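PA-I Galactophilic Lectin (Enterobacter cloacae, PDB 6YGQ) probably binds sugars, perhaps galactosides, as a calcium-containing lectin of the PA-IL-like family. Local coordinates at residues A[51-56]-A[133-138]; A[90-95]-A[106-111]. All blocks are in the same frame, centred on the assembly; numbering follows the deposited sequence.

Contact 1 of 2, residues A[51-56]-A[133-138]; sequences TILASG and SVEVYR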
loop_
_atom_site.group_PDB
_atom_site.type_symbol
_atom_site.label_atom_id
_atom_site.label_comp_id
_atom_site.label_asym_id
_atom_site.label_seq_id
_atom_site.Cartn_x
_atom_site.Cartn_y
_atom_site.Cartn_z
ATOM N N THR A 51 -4.216 -13.342 -0.527
ATOM C CA THR A 51 -4.090 -11.910 -0.301
ATOM C C THR A 51 -2.646 -11.506 -0.552
ATOM O O THR A 51 -1.721 -12.144 -0.040
ATOM C CB THR A 51 -4.517 -11.532 1.120
ATOM O OG1 THR A 51 -5.942 -11.652 1.235
ATOM C CG2 THR A 51 -4.091 -10.108 1.444
ATOM N N ILE A 52 -2.459 -10.454 -1.342
ATOM C CA ILE A 52 -1.139 -9.922 -1.656
ATOM C C ILE A 52 -1.053 -8.513 -1.085
ATOM O O ILE A 52 -1.973 -7.707 -1.271
ATOM C CB ILE A 52 -0.869 -9.919 -3.172
ATOM C CG1 ILE A 52 -1.117 -11.309 -3.765
ATOM C CG2 ILE A 52 0.560 -9.472 -3.451
ATOM C CD1 ILE A 52 -1.389 -11.297 -5.259
ATOM N N LEU A 53 0.045 -8.223 -0.385
ATOM C CA LEU A 53 0.285 -6.922 0.226
ATOM C C LEU A 53 1.671 -6.430 -0.159
ATOM O O LEU A 53 2.623 -7.215 -0.189
ATOM C CB LEU A 53 0.178 -6.997 1.750
ATOM C CG LEU A 53 -1.083 -7.657 2.303
ATOM C CD1 LEU A 53 -0.935 -7.891 3.798
ATOM C CD2 LEU A 53 -2.298 -6.800 2.000
ATOM N N ALA A 54 1.796 -5.129 -0.421
ATOM C CA ALA A 54 3.058 -4.610 -0.928
ATOM C C ALA A 54 3.327 -3.198 -0.427
ATOM O O ALA A 54 2.417 -2.459 -0.046
ATOM C CB ALA A 54 3.080 -4.624 -2.464
ATOM N N SER A 55 4.610 -2.840 -0.443
ATOM C CA SER A 55 5.077 -1.515 -0.068
ATOM C C SER A 55 6.432 -1.294 -0.723
ATOM O O SER A 55 7.092 -2.244 -1.152
ATOM C CB SER A 55 5.181 -1.366 1.454
ATOM O OG SER A 55 6.160 -2.247 1.983
ATOM N N GLY A 56 6.838 -0.035 -0.798
ATOM C CA GLY A 56 8.173 0.318 -1.235
ATOM C C GLY A 56 8.162 1.418 -2.277
ATOM O O GLY A 56 7.125 1.816 -2.802
ATOM N N SER A 133 8.613 -4.692 -1.498
ATOM C CA SER A 133 8.460 -5.818 -0.589
ATOM C C SER A 133 7.021 -6.307 -0.670
ATOM O O SER A 133 6.086 -5.519 -0.504
ATOM C CB SER A 133 8.798 -5.408 0.844
ATOM O OG SER A 133 10.169 -5.086 0.966
ATOM N N VAL A 134 6.843 -7.603 -0.926
ATOM C CA VAL A 134 5.525 -8.178 -1.163
ATOM C C VAL A 134 5.337 -9.406 -0.284
ATOM O O VAL A 134 6.239 -10.244 -0.168
ATOM C CB VAL A 134 5.326 -8.550 -2.648
ATOM C CG1 VAL A 134 3.889 -8.985 -2.894
ATOM C CG2 VAL A 134 5.707 -7.388 -3.556
ATOM N N GLU A 135 4.159 -9.511 0.328
ATOM C CA GLU A 135 3.752 -10.675 1.100
ATOM C C GLU A 135 2.528 -11.309 0.449
ATOM O O GLU A 135 1.676 -10.611 -0.108
ATOM C CB GLU A 135 3.429 -10.298 2.555
ATOM C CG GLU A 135 4.550 -9.574 3.290
ATOM C CD GLU A 135 4.050 -8.756 4.474
ATOM O OE1 GLU A 135 2.898 -8.971 4.914
ATOM O OE2 GLU A 135 4.811 -7.897 4.967
ATOM N N VAL A 136 2.442 -12.638 0.522
ATOM C CA VAL A 136 1.318 -13.389 -0.028
ATOM C C VAL A 136 0.777 -14.314 1.053
ATOM O O VAL A 136 1.541 -15.068 1.670
ATOM C CB VAL A 136 1.717 -14.203 -1.274
ATOM C CG1 VAL A 136 0.494 -14.886 -1.880
ATOM C CG2 VAL A 136 2.397 -13.311 -2.299
ATOM N N TYR A 137 -0.537 -14.271 1.266
ATOM C CA TYR A 137 -1.206 -15.048 2.299
ATOM C C TYR A 137 -2.279 -15.934 1.682
ATOM O O TYR A 137 -2.945 -15.540 0.720
ATOM C CB TYR A 137 -1.851 -14.130 3.349
ATOM C CG TYR A 137 -0.863 -13.269 4.093
ATOM C CD1 TYR A 137 -0.479 -12.030 3.598
ATOM C CD2 TYR A 137 -0.307 -13.698 5.289
ATOM C CE1 TYR A 137 0.431 -11.244 4.276
ATOM C CE2 TYR A 137 0.600 -12.922 5.971
ATOM C CZ TYR A 137 0.965 -11.696 5.463
ATOM O OH TYR A 137 1.872 -10.924 6.149
ATOM N N ARG A 138 -2.442 -17.128 2.244
ATOM C CA ARG A 138 -3.528 -18.025 1.874
ATOM C C ARG A 138 -4.730 -17.742 2.769
ATOM O O ARG A 138 -4.591 -17.666 3.995
ATOM C CB ARG A 138 -3.090 -19.484 2.011
ATOM C CG ARG A 138 -4.093 -20.501 1.484
ATOM C CD ARG A 138 -3.788 -20.908 0.045
ATOM N NE ARG A 138 -2.469 -21.521 -0.098
ATOM C CZ ARG A 138 -1.981 -22.004 -1.238
ATOM N NH1 ARG A 138 -2.704 -21.954 -2.349
ATOM N NH2 ARG A 138 -0.769 -22.540 -1.267
HETATM O O HOH W 1 4.751 -4.969 2.188
HETATM O O HOH W 2 9.227 -2.116 1.451
#

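Contact 2 of 2, residues A[90-95]-A[106-111]; sequences ARLGNE and WSVPAE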
loop_
_atom_site.group_PDB
_atom_site.type_symbol
_atom_site.label_atom_id
_atom_site.label_comp_id
_atom_site.label_asym_id
_atom_site.label_seq_id
_atom_site.Cartn_x
_atom_site.Cartn_y
_atom_site.Cartn_z
ATOM N N ALA A 90 0.575 -8.868 -11.003
ATOM C CA ALA A 90 0.761 -10.306 -10.915
ATOM C C ALA A 90 0.682 -10.893 -12.315
ATOM O O ALA A 90 -0.098 -10.427 -13.151
ATOM C CB ALA A 90 -0.297 -10.944 -10.012
ATOM N N ARG A 91 1.512 -11.896 -12.575
ATOM C CA ARG A 91 1.463 -12.654 -13.817
ATOM C C ARG A 91 1.145 -14.100 -13.473
ATOM O O ARG A 91 1.794 -14.696 -12.606
ATOM C CB ARG A 91 2.776 -12.560 -14.594
ATOM C CG ARG A 91 2.746 -13.298 -15.928
ATOM C CD ARG A 91 3.363 -12.470 -17.049
ATOM N NE ARG A 91 4.728 -12.052 -16.739
ATOM C CZ ARG A 91 5.176 -10.798 -16.810
ATOM N NH1 ARG A 91 4.374 -9.808 -17.182
ATOM N NH2 ARG A 91 6.439 -10.535 -16.505
ATOM N N LEU A 92 0.142 -14.652 -14.147
ATOM C CA LEU A 92 -0.340 -16.002 -13.875
ATOM C C LEU A 92 -0.911 -16.531 -15.181
ATOM O O LEU A 92 -1.821 -15.917 -15.741
ATOM C CB LEU A 92 -1.398 -15.983 -12.769
ATOM C CG LEU A 92 -1.980 -17.314 -12.298
ATOM C CD1 LEU A 92 -0.991 -18.079 -11.440
ATOM C CD2 LEU A 92 -3.277 -17.059 -11.534
ATOM N N GLY A 93 -0.355 -17.630 -15.680
ATOM C CA GLY A 93 -0.855 -18.197 -16.924
ATOM C C GLY A 93 -0.823 -17.240 -18.096
ATOM O O GLY A 93 -1.785 -17.175 -18.872
ATOM N N ASN A 94 0.265 -16.485 -18.234
ATOM C CA ASN A 94 0.487 -15.565 -19.349
ATOM C C ASN A 94 -0.526 -14.426 -19.395
ATOM O O ASN A 94 -0.734 -13.821 -20.450
ATOM C CB ASN A 94 0.483 -16.316 -20.684
ATOM C CG ASN A 94 1.813 -16.963 -20.983
ATOM O OD1 ASN A 94 1.945 -18.187 -20.946
ATOM N ND2 ASN A 94 2.817 -16.143 -21.270
ATOM N N GLU A 95 -1.153 -14.107 -18.268
ATOM C CA GLU A 95 -2.044 -12.961 -18.165
ATOM C C GLU A 95 -1.608 -12.107 -16.983
ATOM O O GLU A 95 -1.111 -12.620 -15.977
ATOM C CB GLU A 95 -3.504 -13.391 -17.998
ATOM C CG GLU A 95 -4.067 -14.131 -19.204
ATOM C CD GLU A 95 -4.153 -13.260 -20.443
ATOM O OE1 GLU A 95 -3.960 -13.790 -21.558
ATOM O OE2 GLU A 95 -4.424 -12.048 -20.305
ATOM N N TRP A 106 -8.329 -12.426 -3.029
ATOM C CA TRP A 106 -8.412 -12.615 -4.470
ATOM C C TRP A 106 -8.724 -14.071 -4.770
ATOM O O TRP A 106 -7.957 -14.966 -4.399
ATOM C CB TRP A 106 -7.093 -12.204 -5.119
ATOM C CG TRP A 106 -7.048 -12.347 -6.608
ATOM C CD1 TRP A 106 -8.091 -12.231 -7.478
ATOM C CD2 TRP A 106 -5.889 -12.620 -7.406
ATOM N NE1 TRP A 106 -7.654 -12.418 -8.770
ATOM C CE2 TRP A 106 -6.306 -12.657 -8.751
ATOM C CE3 TRP A 106 -4.540 -12.835 -7.113
ATOM C CZ2 TRP A 106 -5.421 -12.902 -9.799
ATOM C CZ3 TRP A 106 -3.663 -13.078 -8.154
ATOM C CH2 TRP A 106 -4.107 -13.109 -9.480
ATOM N N SER A 107 -9.839 -14.330 -5.434
ATOM C CA SER A 107 -10.138 -15.684 -5.867
ATOM C C SER A 107 -9.362 -15.951 -7.143
ATOM O O SER A 107 -9.684 -15.407 -8.211
ATOM C CB SER A 107 -11.629 -15.903 -6.065
ATOM O OG SER A 107 -11.907 -17.278 -6.279
ATOM N N VAL A 108 -8.343 -16.800 -7.050
ATOM C CA VAL A 108 -7.409 -17.036 -8.149
ATOM C C VAL A 108 -8.179 -17.556 -9.355
ATOM O O VAL A 108 -8.936 -18.540 -9.233
ATOM C CB VAL A 108 -6.313 -18.028 -7.719
ATOM C CG1 VAL A 108 -5.367 -18.307 -8.878
ATOM C CG2 VAL A 108 -5.550 -17.487 -6.515
ATOM N N PRO A 109 -8.031 -16.946 -10.535
ATOM C CA PRO A 109 -8.868 -17.349 -11.670
ATOM C C PRO A 109 -8.318 -18.510 -12.485
ATOM O O PRO A 109 -9.064 -19.114 -13.261
ATOM C CB PRO A 109 -8.940 -16.069 -12.515
ATOM C CG PRO A 109 -7.633 -15.386 -12.251
ATOM C CD PRO A 109 -7.230 -15.742 -10.834
ATOM N N ALA A 110 -7.038 -18.842 -12.332
ATOM C CA ALA A 110 -6.455 -19.894 -13.151
ATOM C C ALA A 110 -5.338 -20.597 -12.396
ATOM O O ALA A 110 -4.757 -20.057 -11.453
ATOM C CB ALA A 110 -5.923 -19.337 -14.480
ATOM N N GLU A 111 -5.046 -21.819 -12.836
ATOM C CA GLU A 111 -3.979 -22.616 -12.249
ATOM C C GLU A 111 -2.635 -22.207 -12.835
ATOM O O GLU A 111 -2.498 -22.019 -14.047
ATOM C CB GLU A 111 -4.234 -24.101 -12.503
ATOM C CG GLU A 111 -3.211 -25.040 -11.887
ATOM C CD GLU A 111 -3.552 -26.499 -12.131
ATOM O OE1 GLU A 111 -3.559 -26.917 -13.307
ATOM O OE2 GLU A 111 -3.816 -27.227 -11.150
#

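Contact 1 of 2, residues A[51-56]-A[133-138]
Leu53, Thr51 and Tyr137 bury the most surface where strand 51-55 runs antiparallel to strand 133-138, the two axes 165° apart. Thr51 pairs with Tyr137, and Leu53 with Glu135, as hydrogen-bonded pairs. In each, two backbone N-H...O bonds close a ring, with Tyr137 N to Thr51 O and Glu135 N to Leu53 O both 2.8 Å long. Ser55 and Ser133 form a third such pair, and two waters span their side: one links Ser55 OG to Ser133 O, the other joins the two hydroxyls.

Leu53 lies diagonally across from Tyr137. With chi1 of -51° its CG stands opposite the carbonyl carbon, and the CD1 branch reaches obliquely to Tyr137 CE1 at 3.7 Å, the two side chains roughly perpendicular. The ring is steadied at its far end, where Tyr137 OH donates to Glu135 OE1 over a short 2.5 Å; that oxygen lies in the ring plane but is itself approached from above its carboxylate. Thr51 OG1 has its polar partners in Glu139 and the backbone N of Arg105. Tyr104 of the second subunit packs over Thr51 and Leu53 and meets the Tyr137 ring.

The opposite face carries Ile52, Ala54, Val134 and Val136, all apolar. Here Ile52 CG2 is pressed unusually tightly against Val134 CG1 (3.4 Å), and Ala54 CB meets Val134 CG2; Leu88 of the other sheet covers both Ala54 and Val134. The two strands are thus neighbours inside one sheet of a beta-sandwich, one face turned to the other sheet and one meeting the second subunit.

Contact 2 of 2, residues A[90-95]-A[106-111]
Leu92, which meets Val108 and Ala110 across the contact, is both the end of strand 90-92 and the first residue of a type I' turn that runs to Glu95. The turn is closed by two backbone hydrogen bonds, Leu92 N to Glu95 O at 3.0 Å and Glu95 N to Leu92 O at 3.2 Å, while Gly93 and Asn94 between them both take left-handed backbone conformations. Facing it, the chain leaves strand 106-107 and continues through Val108, Pro109 and Ala110 without regular structure. No hydrogen bond joins the two segments; they meet through van der Waals contact, most of it made by the Leu92 side chain.

The turn makes strands 88-92 and 95-98 a beta-hairpin with a two-residue loop at one side of the four-stranded sheet, and the segment 106-111 carries the chain over from the opposing sheet of the sandwich to strand 112-118, next to that hairpin. Leu92 is the residue of the hairpin that buries most surface against this crossing segment. With CG opposite the backbone N (chi1 -177°) and chi2 at 74°, the CD2 methyl is the branch that reaches Val108 CG1 at 3.6 Å, the two side chains meeting at about a right angle. The same methyl comes within 4.2 Å of Pro109 CD and 3.3 Å of Ala110 O. That carbonyl oxygen is buried by the contact, with no hydrogen-bond partner in the model and the methyl as its neighbour.

Nearer the interior, Ala90 CB approaches Trp106 CZ3 obliquely and loosely, at 4.4 Å. The indole also meets the ring of Tyr97 and takes part in a cation-pi interaction with Lys103, while Tyr97 in turn touches both Leu92 and Pro109.

The two contacts show how differently a beta-sandwich is held together within and between its sheets. Contact 1 is buried and joins neighbouring strands of one sheet through a backbone hydrogen-bond ladder, with the second subunit lying against one face. Contact 2 lies farther from the centre, is only partly buried, touches no other chain of the assembly, and bridges the two sheets by apolar contacts without a hydrogen bond. Their centres are about 15 Å apart, yet they meet where Ile52 CD1 packs on Trp106 CE3 at 4.0 Å, since strands 49-59 and 102-107 are neighbours in the same sheet. Along the chain, both segments of contact 2 fall between those of contact 1.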